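Putative cytochrome P450 154A1 (Streptomyces coelicolor, PDB 1ODO) belongs to the cytochrome P450 family and holds a haem whose iron is here bound by 4-phenyl-1H-imidazole. Local coordinates at residues L8-T13 / R22-G27; W41-P46 / K50-S55; L80-E85 / L294-T299. One frame throughout, in Å; residues are numbered along the deposited sequence.

The three contacts follow one another along the chain, each of the first two closing before the next opens, and all reach the mixed sheet that contains strands 8-9, 30-35, 38-43, 314-317, 292-297 and 58-59. Contact 1 sets helix 17-25 on strand 8-9, at one edge of the sheet; contact 2, about 17 Å away between centres, folds helix 46-52 back on strand 38-43. They touch where Leu24 and Arg25 pack on Ser42 and Ser44. Contact 3 is about 15 Å from contact 2 and 21 Å from contact 1, and Leu53 touches Arg295. The series thus runs across the sheet from strand 8-9 to strand 292-297, where Arg295 reaches the haem.

Contact 1 of 3, residues L8-T13 / R22-G27; sequences LVLDPT and RTLREG
Leu8 and Leu10 meet Thr23 and Leu24 through methyl groups alone, with no flat group standing between them; the flat group to note is the Asp11 carboxylate, set beside the contact in 8-13. Its OD1 takes two bonds from Thr13, both arriving from the same face. The bond from Thr13 N to Asp11 OD1 (3.0 Å) closes an Asx turn, and its N-H comes from well above the carboxylate plane. The hydroxyl lies closer to the plane, on the syn side, with Thr13 OG1 2.8 Å from Asp11 OD1. The second oxygen, OD2, accepts from Ala15 N, so the short aspartate ties down the turn by which the chain leaves strand 8-9 for helix 17-25.

Across the contact, Leu8 CD2 touches two methyls, lying 3.7 Å from Thr23 CG2 and 3.9 Å from Leu24 CD2. With CG anti to the backbone N (chi1 174°), the Leu8 side chain extends toward the helix and slants across both partners. Leu24 CD2 also takes Leu10 CD2 at 4.0 Å, these two side chains crossing nearly at a right angle. The branched threonine suits a partly exposed position: CG2 faces the leucine, whereas OG1 turns back along the helix to Thr19 O. Leu8, Leu10 and Leu24 all rest on Val33 of strand 30-35 as well, which completes the beta-alpha-beta unit of strand 8-9, helix 17-25 and strand 30-35.

No hydrogen bond passes between 8-13 and 22-27. The polar groups of Asp11 and Thr13 bond to each other, and Thr23 OG1 to Thr19 O. The helix is therefore held against the edge strand by dispersion and the hydrophobic effect, and methyl packing of this kind imposes little directional constraint.

Contact 2 of 3, residues W41-P46 / K50-S55; sequences WSVSDP and KQLLTS
Apolar contact between Val43 and Leu52 holds helix 46-52 against strand 38-43, the strand that precedes it by two residues. The two side chains reach toward each other tip to tip, Val43 CG2 lying 3.9 Å from Leu52 CD1. In Leu52, CG anti to the carbonyl carbon (chi1 -66°) carries CD1 toward the valine; the longer leucine spans the distance from the helix, while the compact, branched valine suits the strand. Both are buried.

Hydrogen bonding within the backbone forms the second link. Lys50 N donates to Pro46 O over 2.9 Å at 163°, the i to i+4 bond of the first alpha-helical turn. Pro46 is well placed in that turn, where its lack of an N-H costs nothing, and the carboxylate of Asp45, the N-cap, accepts from Val47 N instead. The Lys50 side chain passes beside the same carbonyl, with CG 3.3 Å from Pro46 O, before continuing extended.

Side-chain bonding appears again in the turn that follows Leu52. Thr54 OG1 gives its hydrogen to Lys50 O over 2.8 Å, while Thr54 N bonds Gln51 O, so the hydroxyl gives Lys50 O a side-chain donor.

Together these interactions imply a division of labour: the carboxylate of Asp45 caps the start of the short helix, the Thr54 hydroxyl binds a carbonyl of its last turn, and hydrocarbon fixes it to the sheet.

Contact 3 of 3, residues L80-E85 / L294-T299; sequences LWVAVE and LRYAVT. With HEM (protoporphyrin IX containing Fe), chain B; PIM (4-phenyl-1H-imidazole), chain C.
Val82 points from helix 80-83 at Leu294 and Tyr296 on strand 292-297, and so joins the short helix to the sheet of the cytochrome P450 fold close to the haem. Val82 and Leu294 lie side by side, pointing the same way, with Val82 CG1 3.9 Å from Leu294 CB. Tyr296 slants across the valine instead and brings its hydroxyl to the same methyl: Tyr296 OH is modelled 3.1 Å from Val82 CG1, an unusually close approach that may partly reflect the accuracy of the model. The phenol ring is stacked on Trp66. A small branched residue suits this place, where both strand side chains converge on one methyl.

The neighbours of these residues serve the ligands. Trp81 begins toward the strand, but its indole swings away to present one face to the phenyl ring of 4-phenyl-1H-imidazole, with Trp81 CZ3 3.6 Å from PIM C10. Its NE1 bonds Val174 O, which helps to fix the rotation of the indole. Arg295 leaves the strand on the side away from the helix, extended from CG to NE, and sets the edge of its guanidinium against a haem propionate. Arg295 NH2 donates to HEM O2D over 2.9 Å and Arg295 NH1 to HEM O1D over 2.8 Å. Two bonds of similar length, the NH1 one more bent (142°), thus hold the carboxylate, and the positive charge probably favours its ionised form.

One water links the backbones beside Val82: it accepts from Leu294 N at 3.0 Å and lies 2.9 Å from Trp81 O.

Contact 1 of 3, residues L8-T13 / R22-G27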
loop_
_atom_site.group_PDB
_atom_site.type_symbol
_atom_site.label_atom_id
_atom_site.label_comp_id
_atom_site.label_asym_id
_atom_site.label_seq_id
_atom_site.Cartn_x
_atom_site.Cartn_y
_atom_site.Cartn_z
ATOM N N LEU A 8 -1.403 23.698 -4.412
ATOM C CA LEU A 8 -0.266 23.083 -5.088
ATOM C C LEU A 8 -0.802 21.831 -5.767
ATOM O O LEU A 8 -1.324 20.937 -5.103
ATOM C CB LEU A 8 0.814 22.691 -4.077
ATOM C CG LEU A 8 1.997 21.910 -4.657
ATOM C CD1 LEU A 8 2.771 22.789 -5.627
ATOM C CD2 LEU A 8 2.900 21.443 -3.531
ATOM N N VAL A 9 -0.670 21.757 -7.087
ATOM C CA VAL A 9 -1.163 20.596 -7.819
ATOM C C VAL A 9 -0.191 19.423 -7.818
ATOM O O VAL A 9 0.907 19.512 -8.360
ATOM C CB VAL A 9 -1.494 20.969 -9.279
ATOM C CG1 VAL A 9 -2.109 19.770 -9.993
ATOM C CG2 VAL A 9 -2.451 22.148 -9.306
ATOM N N LEU A 10 -0.602 18.320 -7.201
ATOM C CA LEU A 10 0.241 17.132 -7.137
ATOM C C LEU A 10 0.205 16.412 -8.486
ATOM O O LEU A 10 -0.862 16.193 -9.054
ATOM C CB LEU A 10 -0.238 16.206 -6.016
ATOM C CG LEU A 10 -0.282 16.856 -4.626
ATOM C CD1 LEU A 10 -0.654 15.811 -3.586
ATOM C CD2 LEU A 10 1.075 17.472 -4.297
ATOM N N ASP A 11 1.385 16.062 -8.987
ATOM C CA ASP A 11 1.550 15.374 -10.264
ATOM C C ASP A 11 0.891 13.988 -10.298
ATOM O O ASP A 11 1.333 13.066 -9.618
ATOM C CB ASP A 11 3.052 15.278 -10.562
ATOM C CG ASP A 11 3.361 14.581 -11.870
ATOM O OD1 ASP A 11 2.449 14.386 -12.697
ATOM O OD2 ASP A 11 4.543 14.235 -12.068
ATOM N N PRO A 12 -0.172 13.828 -11.107
ATOM C CA PRO A 12 -0.884 12.547 -11.218
ATOM C C PRO A 12 -0.023 11.406 -11.764
ATOM O O PRO A 12 -0.356 10.237 -11.578
ATOM C CB PRO A 12 -2.044 12.866 -12.166
ATOM C CG PRO A 12 -2.242 14.344 -12.011
ATOM C CD PRO A 12 -0.828 14.860 -11.931
ATOM N N THR A 13 1.070 11.741 -12.442
ATOM C CA THR A 13 1.954 10.718 -13.006
ATOM C C THR A 13 3.066 10.273 -12.058
ATOM O O THR A 13 3.805 9.337 -12.367
ATOM C CB THR A 13 2.613 11.205 -14.316
ATOM O OG1 THR A 13 3.585 12.217 -14.022
ATOM C CG2 THR A 13 1.563 11.782 -15.251
ATOM N N ARG A 22 10.139 17.466 -1.030
ATOM C CA ARG A 22 10.702 18.760 -0.666
ATOM C C ARG A 22 9.728 19.908 -0.875
ATOM O O ARG A 22 9.591 20.774 -0.018
ATOM C CB ARG A 22 11.984 19.010 -1.460
ATOM C CG ARG A 22 12.984 17.877 -1.341
ATOM C CD ARG A 22 14.290 18.192 -2.055
ATOM N NE ARG A 22 15.184 17.038 -2.044
ATOM C CZ ARG A 22 15.562 16.392 -0.942
ATOM N NH1 ARG A 22 15.125 16.783 0.250
ATOM N NH2 ARG A 22 16.377 15.350 -1.032
ATOM N N THR A 23 9.050 19.908 -2.017
ATOM C CA THR A 23 8.095 20.959 -2.325
ATOM C C THR A 23 6.975 21.005 -1.288
ATOM O O THR A 23 6.576 22.082 -0.839
ATOM C CB THR A 23 7.500 20.750 -3.728
ATOM O OG1 THR A 23 8.566 20.694 -4.686
ATOM C CG2 THR A 23 6.559 21.893 -4.088
ATOM N N LEU A 24 6.470 19.840 -0.899
ATOM C CA LEU A 24 5.403 19.798 0.087
ATOM C C LEU A 24 5.892 20.264 1.454
ATOM O O LEU A 24 5.245 21.082 2.103
ATOM C CB LEU A 24 4.835 18.382 0.200
ATOM C CG LEU A 24 3.892 17.918 -0.913
ATOM C CD1 LEU A 24 3.642 16.412 -0.792
ATOM C CD2 LEU A 24 2.576 18.695 -0.813
ATOM N N ARG A 25 7.035 19.748 1.896
ATOM C CA ARG A 25 7.556 20.145 3.197
ATOM C C ARG A 25 7.957 21.624 3.246
ATOM O O ARG A 25 8.115 22.201 4.322
ATOM C CB ARG A 25 8.728 19.242 3.604
ATOM C CG ARG A 25 8.295 17.816 4.004
ATOM C CD ARG A 25 9.279 17.211 5.000
ATOM N NE ARG A 25 10.642 17.310 4.490
ATOM C CZ ARG A 25 11.214 16.419 3.689
ATOM N NH1 ARG A 25 10.554 15.329 3.312
ATOM N NH2 ARG A 25 12.437 16.647 3.221
ATOM N N GLU A 26 8.106 22.233 2.076
ATOM C CA GLU A 26 8.476 23.643 1.974
ATOM C C GLU A 26 7.333 24.504 2.533
ATOM O O GLU A 26 7.542 25.644 2.952
ATOM C CB GLU A 26 8.715 23.980 0.499
ATOM C CG GLU A 26 9.171 25.378 0.199
ATOM C CD GLU A 26 9.359 25.598 -1.296
ATOM O OE1 GLU A 26 9.924 24.704 -1.958
ATOM O OE2 GLU A 26 8.946 26.663 -1.803
ATOM N N GLY A 27 6.124 23.946 2.545
ATOM C CA GLY A 27 4.977 24.683 3.051
ATOM C C GLY A 27 4.742 24.574 4.548
ATOM O O GLY A 27 3.737 25.060 5.062
#

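Contact 2 of 3, residues W41-P46 / K50-S55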
loop_
_atom_site.group_PDB
_atom_site.type_symbol
_atom_site.label_atom_id
_atom_site.label_comp_id
_atom_site.label_asym_id
_atom_site.label_seq_id
_atom_site.Cartn_x
_atom_site.Cartn_y
_atom_site.Cartn_z
ATOM N N TRP A 41 -5.880 19.341 2.550
ATOM C CA TRP A 41 -4.708 19.685 3.331
ATOM C C TRP A 41 -3.737 18.516 3.353
ATOM O O TRP A 41 -4.033 17.476 3.940
ATOM C CB TRP A 41 -5.092 20.007 4.775
ATOM C CG TRP A 41 -5.791 21.313 4.952
ATOM C CD1 TRP A 41 -7.133 21.512 5.098
ATOM C CD2 TRP A 41 -5.180 22.606 5.031
ATOM N NE1 TRP A 41 -7.397 22.851 5.271
ATOM C CE2 TRP A 41 -6.218 23.546 5.233
ATOM C CE3 TRP A 41 -3.857 23.062 4.952
ATOM C CZ2 TRP A 41 -5.973 24.921 5.361
ATOM C CZ3 TRP A 41 -3.611 24.433 5.080
ATOM C CH2 TRP A 41 -4.669 25.344 5.282
ATOM N N SER A 42 -2.597 18.666 2.686
ATOM C CA SER A 42 -1.604 17.602 2.677
ATOM C C SER A 42 -0.847 17.849 3.973
ATOM O O SER A 42 -0.406 18.967 4.224
ATOM C CB SER A 42 -0.631 17.746 1.510
ATOM O OG SER A 42 0.603 17.109 1.824
ATOM N N VAL A 43 -0.716 16.825 4.806
ATOM C CA VAL A 43 -0.002 16.979 6.067
ATOM C C VAL A 43 1.224 16.074 6.043
ATOM O O VAL A 43 1.101 14.870 5.818
ATOM C CB VAL A 43 -0.898 16.589 7.267
ATOM C CG1 VAL A 43 -0.110 16.697 8.564
ATOM C CG2 VAL A 43 -2.128 17.487 7.315
ATOM N N SER A 44 2.407 16.647 6.259
ATOM C CA SER A 44 3.627 15.845 6.252
ATOM C C SER A 44 4.466 15.957 7.527
ATOM O O SER A 44 5.579 15.440 7.586
ATOM C CB SER A 44 4.475 16.162 5.008
ATOM O OG SER A 44 4.738 17.548 4.882
ATOM N N ASP A 45 3.934 16.645 8.536
ATOM C CA ASP A 45 4.624 16.808 9.818
ATOM C C ASP A 45 4.114 15.572 10.571
ATOM O O ASP A 45 2.929 15.490 10.897
ATOM C CB ASP A 45 4.147 18.090 10.512
ATOM C CG ASP A 45 4.653 18.218 11.942
ATOM O OD1 ASP A 45 5.187 17.236 12.491
ATOM O OD2 ASP A 45 4.503 19.315 12.529
ATOM N N PRO A 46 4.990 14.586 10.831
ATOM C CA PRO A 46 4.575 13.367 11.534
ATOM C C PRO A 46 3.935 13.563 12.906
ATOM O O PRO A 46 3.062 12.791 13.297
ATOM C CB PRO A 46 5.864 12.541 11.594
ATOM C CG PRO A 46 6.927 13.581 11.629
ATOM C CD PRO A 46 6.445 14.576 10.595
ATOM N N LYS A 50 0.214 12.247 13.370
ATOM C CA LYS A 50 -0.170 11.267 14.387
ATOM C C LYS A 50 -1.308 11.781 15.263
ATOM O O LYS A 50 -2.155 11.003 15.713
ATOM C CB LYS A 50 1.028 10.893 15.258
ATOM C CG LYS A 50 2.030 9.981 14.564
ATOM C CD LYS A 50 3.199 9.688 15.486
ATOM C CE LYS A 50 4.149 8.674 14.893
ATOM N NZ LYS A 50 5.289 8.445 15.830
ATOM N N GLN A 51 -1.328 13.085 15.519
ATOM C CA GLN A 51 -2.387 13.659 16.341
ATOM C C GLN A 51 -3.700 13.597 15.562
ATOM O O GLN A 51 -4.738 13.221 16.106
ATOM C CB GLN A 51 -2.060 15.110 16.704
ATOM C CG GLN A 51 -0.780 15.238 17.505
ATOM C CD GLN A 51 -0.392 16.673 17.781
ATOM O OE1 GLN A 51 -0.601 17.555 16.947
ATOM N NE2 GLN A 51 0.198 16.911 18.949
ATOM N N LEU A 52 -3.654 13.958 14.283
ATOM C CA LEU A 52 -4.859 13.928 13.459
ATOM C C LEU A 52 -5.379 12.501 13.297
ATOM O O LEU A 52 -6.588 12.267 13.325
ATOM C CB LEU A 52 -4.580 14.531 12.079
ATOM C CG LEU A 52 -4.259 16.031 12.078
ATOM C CD1 LEU A 52 -3.814 16.451 10.685
ATOM C CD2 LEU A 52 -5.492 16.827 12.517
ATOM N N LEU A 53 -4.457 11.553 13.139
ATOM C CA LEU A 53 -4.807 10.144 12.969
ATOM C C LEU A 53 -5.340 9.441 14.225
ATOM O O LEU A 53 -5.735 8.275 14.165
ATOM C CB LEU A 53 -3.596 9.376 12.432
ATOM C CG LEU A 53 -3.111 9.773 11.031
ATOM C CD1 LEU A 53 -1.817 9.034 10.678
ATOM C CD2 LEU A 53 -4.195 9.443 10.022
ATOM N N THR A 54 -5.342 10.136 15.359
ATOM C CA THR A 54 -5.837 9.550 16.607
ATOM C C THR A 54 -6.904 10.432 17.249
ATOM O O THR A 54 -7.361 10.163 18.361
ATOM C CB THR A 54 -4.697 9.345 17.637
ATOM O OG1 THR A 54 -3.998 10.579 17.840
ATOM C CG2 THR A 54 -3.728 8.276 17.154
ATOM N N SER A 55 -7.304 11.480 16.539
ATOM C CA SER A 55 -8.314 12.398 17.047
ATOM C C SER A 55 -9.731 12.031 16.657
ATOM O O SER A 55 -9.987 11.560 15.551
ATOM C CB SER A 55 -8.029 13.818 16.561
ATOM O OG SER A 55 -9.106 14.678 16.894
#

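Contact 3 of 3, residues L80-E85 / L294-T299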
loop_
_atom_site.group_PDB
_atom_site.type_symbol
_atom_site.label_atom_id
_atom_site.label_comp_id
_atom_site.label_asym_id
_atom_site.label_seq_id
_atom_site.Cartn_x
_atom_site.Cartn_y
_atom_site.Cartn_z
ATOM N N LEU A 80 -13.610 6.023 -5.966
ATOM C CA LEU A 80 -13.628 4.708 -5.329
ATOM C C LEU A 80 -12.914 4.669 -3.976
ATOM O O LEU A 80 -13.297 3.911 -3.085
ATOM C CB LEU A 80 -13.012 3.657 -6.255
ATOM C CG LEU A 80 -13.086 2.213 -5.747
ATOM C CD1 LEU A 80 -14.548 1.779 -5.649
ATOM C CD2 LEU A 80 -12.321 1.289 -6.685
ATOM N N TRP A 81 -11.881 5.487 -3.823
ATOM C CA TRP A 81 -11.136 5.519 -2.569
ATOM C C TRP A 81 -11.952 6.025 -1.386
ATOM O O TRP A 81 -11.640 5.712 -0.235
ATOM C CB TRP A 81 -9.881 6.390 -2.711
ATOM C CG TRP A 81 -8.793 5.744 -3.507
ATOM C CD1 TRP A 81 -8.708 5.654 -4.866
ATOM C CD2 TRP A 81 -7.652 5.053 -2.985
ATOM N NE1 TRP A 81 -7.585 4.946 -5.226
ATOM C CE2 TRP A 81 -6.919 4.565 -4.090
ATOM C CE3 TRP A 81 -7.179 4.796 -1.691
ATOM C CZ2 TRP A 81 -5.737 3.832 -3.940
ATOM C CZ3 TRP A 81 -6.005 4.069 -1.541
ATOM C CH2 TRP A 81 -5.297 3.593 -2.663
ATOM N N VAL A 82 -12.998 6.799 -1.667
ATOM C CA VAL A 82 -13.834 7.340 -0.601
ATOM C C VAL A 82 -15.301 6.929 -0.689
ATOM O O VAL A 82 -16.075 7.211 0.224
ATOM C CB VAL A 82 -13.772 8.892 -0.591
ATOM C CG1 VAL A 82 -12.323 9.357 -0.487
ATOM C CG2 VAL A 82 -14.424 9.455 -1.853
ATOM N N ALA A 83 -15.678 6.256 -1.772
ATOM C CA ALA A 83 -17.061 5.832 -1.950
ATOM C C ALA A 83 -17.391 4.417 -1.481
ATOM O O ALA A 83 -18.565 4.087 -1.293
ATOM C CB ALA A 83 -17.470 6.003 -3.419
ATOM N N VAL A 84 -16.373 3.580 -1.296
ATOM C CA VAL A 84 -16.615 2.212 -0.845
ATOM C C VAL A 84 -17.203 2.236 0.558
ATOM O O VAL A 84 -17.095 3.230 1.270
ATOM C CB VAL A 84 -15.315 1.363 -0.799
ATOM C CG1 VAL A 84 -14.821 1.067 -2.215
ATOM C CG2 VAL A 84 -14.242 2.092 0.001
ATOM N N GLU A 85 -17.834 1.132 0.939
ATOM C CA GLU A 85 -18.440 1.008 2.253
ATOM C C GLU A 85 -17.753 -0.148 2.967
ATOM O O GLU A 85 -18.221 -1.283 2.920
ATOM C CB GLU A 85 -19.939 0.726 2.136
ATOM C CG GLU A 85 -20.734 1.845 1.486
ATOM C CD GLU A 85 -22.198 1.488 1.324
ATOM O OE1 GLU A 85 -22.862 1.235 2.354
ATOM O OE2 GLU A 85 -22.678 1.453 0.172
ATOM N N LEU A 294 -8.803 9.428 1.961
ATOM C CA LEU A 294 -8.808 10.844 2.290
ATOM C C LEU A 294 -9.490 10.929 3.659
ATOM O O LEU A 294 -10.200 10.004 4.059
ATOM C CB LEU A 294 -9.627 11.608 1.244
ATOM C CG LEU A 294 -9.505 13.129 1.142
ATOM C CD1 LEU A 294 -8.065 13.508 0.810
ATOM C CD2 LEU A 294 -10.456 13.641 0.052
ATOM N N ARG A 295 -9.259 12.018 4.384
ATOM C CA ARG A 295 -9.868 12.196 5.697
ATOM C C ARG A 295 -10.555 13.552 5.728
ATOM O O ARG A 295 -10.288 14.398 4.877
ATOM C CB ARG A 295 -8.814 12.096 6.801
ATOM C CG ARG A 295 -8.463 10.654 7.161
ATOM C CD ARG A 295 -7.404 10.602 8.256
ATOM N NE ARG A 295 -7.262 9.267 8.834
ATOM C CZ ARG A 295 -6.625 8.249 8.259
ATOM N NH1 ARG A 295 -6.052 8.390 7.070
ATOM N NH2 ARG A 295 -6.555 7.084 8.888
ATOM N N TYR A 296 -11.437 13.759 6.698
ATOM C CA TYR A 296 -12.157 15.024 6.806
ATOM C C TYR A 296 -12.239 15.519 8.241
ATOM O O TYR A 296 -12.271 14.732 9.181
ATOM C CB TYR A 296 -13.570 14.857 6.234
ATOM C CG TYR A 296 -13.586 13.900 5.070
ATOM C CD1 TYR A 296 -13.843 12.542 5.263
ATOM C CD2 TYR A 296 -13.201 14.323 3.798
ATOM C CE1 TYR A 296 -13.701 11.625 4.219
ATOM C CE2 TYR A 296 -13.053 13.420 2.752
ATOM C CZ TYR A 296 -13.299 12.076 2.967
ATOM O OH TYR A 296 -13.096 11.181 1.941
ATOM N N ALA A 297 -12.271 16.836 8.400
ATOM C CA ALA A 297 -12.355 17.429 9.724
ATOM C C ALA A 297 -13.809 17.405 10.182
ATOM O O ALA A 297 -14.690 17.947 9.512
ATOM C CB ALA A 297 -11.836 18.863 9.689
ATOM N N VAL A 298 -14.059 16.762 11.316
ATOM C CA VAL A 298 -15.411 16.672 11.859
ATOM C C VAL A 298 -15.790 18.024 12.456
ATOM O O VAL A 298 -16.968 18.380 12.535
ATOM C CB VAL A 298 -15.491 15.583 12.944
ATOM C CG1 VAL A 298 -16.908 15.493 13.494
ATOM C CG2 VAL A 298 -15.053 14.244 12.356
ATOM N N THR A 299 -14.772 18.774 12.866
ATOM C CA THR A 299 -14.960 20.096 13.456
ATOM C C THR A 299 -13.724 20.917 13.089
ATOM O O THR A 299 -12.748 20.367 12.583
ATOM C CB THR A 299 -15.077 20.010 14.994
ATOM O OG1 THR A 299 -15.452 21.289 15.519
ATOM C CG2 THR A 299 -13.748 19.586 15.606
HETATM C CHA HEM B . -4.760 0.226 5.302
HETATM C CHB HEM B . -4.749 -4.484 4.301
HETATM C CHC HEM B . -0.204 -4.143 2.709
HETATM C CHD HEM B . -0.240 0.559 3.692
HETATM C C1A HEM B . -5.171 -1.080 5.194
HETATM C C2A HEM B . -6.478 -1.607 5.571
HETATM C C3A HEM B . -6.478 -2.917 5.287
HETATM C C4A HEM B . -5.175 -3.255 4.732
HETATM C CMA HEM B . -7.624 -3.925 5.488
HETATM C CAA HEM B . -7.617 -0.759 6.177
HETATM C CBA HEM B . -7.438 -0.613 7.700
HETATM C CGA HEM B . -8.502 0.221 8.411
HETATM O O1A HEM B . -8.955 1.225 7.755
HETATM O O2A HEM B . -8.842 -0.109 9.545
HETATM C C1B HEM B . -3.526 -4.806 3.776
HETATM C C2B HEM B . -3.150 -6.136 3.330
HETATM C C3B HEM B . -1.866 -6.048 2.879
HETATM C C4B HEM B . -1.443 -4.675 3.041
HETATM C CMB HEM B . -4.071 -7.373 3.378
HETATM C CAB HEM B . -0.968 -7.153 2.290
HETATM C CBB HEM B . -0.603 -8.271 3.280
HETATM C C1C HEM B . 0.185 -2.819 2.850
HETATM C C2C HEM B . 1.510 -2.304 2.469
HETATM C C3C HEM B . 1.500 -0.980 2.741
HETATM C C4C HEM B . 0.194 -0.675 3.288
HETATM C CMC HEM B . 2.639 -3.197 1.867
HETATM C CAC HEM B . 2.591 0.107 2.546
HETATM C CBC HEM B . 4.006 -0.234 3.030
HETATM C C1D HEM B . -1.461 0.894 4.209
HETATM C C2D HEM B . -1.873 2.220 4.605
HETATM C C3D HEM B . -3.149 2.133 5.049
HETATM C C4D HEM B . -3.530 0.743 4.945
HETATM C CMD HEM B . -0.988 3.478 4.501
HETATM C CAD HEM B . -4.019 3.302 5.538
HETATM C CBD HEM B . -3.662 3.953 6.878
HETATM C CGD HEM B . -4.628 5.102 7.076
HETATM O O1D HEM B . -4.200 6.260 6.989
HETATM O O2D HEM B . -5.826 4.795 7.273
HETATM N NA HEM B . -4.401 -2.105 4.696
HETATM N NB HEM B . -2.466 -3.926 3.582
HETATM N NC HEM B . -0.594 -1.806 3.351
HETATM N ND HEM B . -2.494 -0.015 4.417
HETATM FE FE HEM B . -2.484 -1.949 4.027
HETATM N N1 PIM C . -3.562 -1.298 -0.177
HETATM C C2 PIM C . -2.706 -1.718 0.828
HETATM N N3 PIM C . -3.258 -1.523 1.917
HETATM C C4 PIM C . -4.455 -0.990 1.741
HETATM C C5 PIM C . -4.670 -0.839 0.431
HETATM C C6 PIM C . -5.856 -0.291 -0.315
HETATM C C7 PIM C . -6.111 -0.776 -1.639
HETATM C C8 PIM C . -7.250 -0.254 -2.361
HETATM C C9 PIM C . -8.069 0.716 -1.733
HETATM C C10 PIM C . -7.809 1.189 -0.419
HETATM C C11 PIM C . -6.677 0.654 0.266
HETATM O O HOH W 1 -10.642 7.064 2.161
#